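Local coordinates for protein predicted acetamidase/formamidase (Thermoanaerobacter tengcongensis, PDB 3TKK) that probably hydrolyses carbon-nitrogen bonds of linear amides, as its acetamidase/formamidase family does, and binds zinc and calcium, at residues A[64-69]-A[178-183]. Numbering follows the deposited sequence.
Sequences GPIFVE and ALLALG
Ile-66 and Leu-180 face each other as an antiparallel hydrogen-bonded pair, joining strands 62-69 and 180-186 of a mixed sheet. Ile-66 N donates to Leu-180 O at 2.7 Å. Leu-180 N returns a bond of 3.0 Å to Ile-66 O. Each carbonyl is also approached by a CA-H group: Pro-65 CA comes 3.1 Å from Leu-180 O, and Leu-179 CA lies 3.3 Å from Ile-66 O.

Apolar contacts fall on both faces of this pairing. On one, the side chains of Ile-66 and Leu-180 run side by side in the same direction, with CD1 of Ile-66 4.0 Å from CD2 of Leu-180. Leu-180 also packs on Leu-77, Val-79 and Val-209, so this face packs against strands 76-86 and 203-212 of the nine-stranded sheet. On the other, Leu-179 is shared by two neighbours: its CB meets Pro-65 CB at 3.9 Å, while its CD2 reaches the edge of the Phe-67 ring, near the ring plane, at CD1. Phe-67 CG stands anti to the backbone N (chi1 -175°), which brings that edge to the leucine.

Gly-64 CA lies 4.1 Å from Ala-181 CB, and its positive phi of 131° is one that glycine tolerates; the Gly-64 to Pro-65 peptide bond is cis. The two reciprocal bonds of the Ile-66/Leu-180 pair fix the register at this point, with apolar packing on both sides of the pair. Strand 180-186 goes on to the metal ligands Asp-184 and His-186.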
loop_
_atom_site.group_PDB
_atom_site.type_symbol
_atom_site.label_atom_id
_atom_site.label_comp_id
_atom_site.label_asym_id
_atom_site.label_seq_id
_atom_site.Cartn_x
_atom_site.Cartn_y
_atom_site.Cartn_z
ATOM N N GLY A 64 -29.191 3.850 -7.580
ATOM C CA GLY A 64 -29.593 4.725 -6.493
ATOM C C GLY A 64 -30.179 6.045 -7.034
ATOM O O GLY A 64 -30.513 6.186 -8.248
ATOM N N PRO A 65 -30.351 7.035 -6.145
ATOM C CA PRO A 65 -29.902 6.988 -4.760
ATOM C C PRO A 65 -30.955 6.419 -3.824
ATOM O O PRO A 65 -32.149 6.370 -4.133
ATOM C CB PRO A 65 -29.591 8.477 -4.432
ATOM C CG PRO A 65 -30.342 9.279 -5.498
ATOM C CD PRO A 65 -30.935 8.323 -6.524
ATOM N N ILE A 66 -30.489 5.852 -2.737
ATOM C CA ILE A 66 -31.363 5.342 -1.698
ATOM C C ILE A 66 -31.458 6.361 -0.539
ATOM O O ILE A 66 -30.441 6.765 0.040
ATOM C CB ILE A 66 -30.697 4.075 -1.171
ATOM C CG1 ILE A 66 -30.536 3.076 -2.344
ATOM C CG2 ILE A 66 -31.456 3.510 0.080
ATOM C CD1 ILE A 66 -29.398 1.913 -2.019
ATOM N N PHE A 67 -32.670 6.793 -0.236
ATOM C CA PHE A 67 -32.890 7.690 0.900
ATOM C C PHE A 67 -33.074 6.807 2.094
ATOM O O PHE A 67 -33.906 5.867 2.051
ATOM C CB PHE A 67 -34.142 8.522 0.617
ATOM C CG PHE A 67 -34.431 9.528 1.603
ATOM C CD1 PHE A 67 -34.123 10.902 1.358
ATOM C CD2 PHE A 67 -34.988 9.169 2.815
ATOM C CE1 PHE A 67 -34.438 11.882 2.286
ATOM C CE2 PHE A 67 -35.297 10.143 3.804
ATOM C CZ PHE A 67 -35.071 11.521 3.531
ATOM N N VAL A 68 -32.284 7.073 3.151
ATOM C CA VAL A 68 -32.316 6.255 4.314
ATOM C C VAL A 68 -32.947 7.093 5.399
ATOM O O VAL A 68 -32.373 8.043 5.832
ATOM C CB VAL A 68 -30.876 5.803 4.748
ATOM C CG1 VAL A 68 -30.951 5.059 6.094
ATOM C CG2 VAL A 68 -30.278 4.894 3.582
ATOM N N GLU A 69 -34.145 6.732 5.822
ATOM C CA GLU A 69 -34.849 7.491 6.869
ATOM C C GLU A 69 -34.048 7.635 8.152
ATOM O O GLU A 69 -33.613 6.640 8.646
ATOM C CB GLU A 69 -36.230 6.863 7.186
ATOM C CG GLU A 69 -37.221 7.349 6.109
ATOM C CD GLU A 69 -38.629 6.773 6.183
ATOM O OE1 GLU A 69 -39.018 6.088 7.151
ATOM O OE2 GLU A 69 -39.349 7.026 5.203
ATOM N N ALA A 178 -29.108 10.820 3.489
ATOM C CA ALA A 178 -27.777 10.451 3.015
ATOM C C ALA A 178 -27.731 10.331 1.488
ATOM O O ALA A 178 -26.752 10.699 0.936
ATOM C CB ALA A 178 -27.280 9.065 3.703
ATOM N N LEU A 179 -28.667 9.620 0.838
ATOM C CA LEU A 179 -28.628 9.384 -0.643
ATOM C C LEU A 179 -27.452 8.489 -1.074
ATOM O O LEU A 179 -26.436 8.919 -1.702
ATOM C CB LEU A 179 -28.605 10.718 -1.401
ATOM C CG LEU A 179 -29.879 11.619 -1.133
ATOM C CD1 LEU A 179 -29.805 12.937 -1.900
ATOM C CD2 LEU A 179 -31.341 11.058 -1.471
ATOM N N LEU A 180 -27.631 7.220 -0.814
ATOM C CA LEU A 180 -26.578 6.270 -1.115
ATOM C C LEU A 180 -26.699 5.807 -2.520
ATOM O O LEU A 180 -27.834 5.538 -2.958
ATOM C CB LEU A 180 -26.702 5.133 -0.174
ATOM C CG LEU A 180 -25.828 3.855 -0.406
ATOM C CD1 LEU A 180 -24.290 4.126 -0.001
ATOM C CD2 LEU A 180 -26.320 2.782 0.423
ATOM N N ALA A 181 -25.582 5.684 -3.258
ATOM C CA ALA A 181 -25.637 5.031 -4.612
ATOM C C ALA A 181 -24.301 4.242 -4.785
ATOM O O ALA A 181 -23.282 4.542 -4.102
ATOM C CB ALA A 181 -25.798 5.949 -5.745
ATOM N N LEU A 182 -24.419 3.154 -5.547
ATOM C CA LEU A 182 -23.243 2.226 -5.792
ATOM C C LEU A 182 -23.164 1.699 -7.226
ATOM O O LEU A 182 -24.162 1.533 -7.938
ATOM C CB LEU A 182 -23.020 1.182 -4.698
ATOM C CG LEU A 182 -24.225 0.126 -4.653
ATOM C CD1 LEU A 182 -23.925 -1.084 -3.968
ATOM C CD2 LEU A 182 -25.256 0.765 -3.818
ATOM N N GLY A 183 -21.989 1.404 -7.681
ATOM C CA GLY A 183 -21.893 0.702 -8.925
ATOM C C GLY A 183 -20.426 0.318 -9.164
ATOM O O GLY A 183 -19.667 0.246 -8.246
#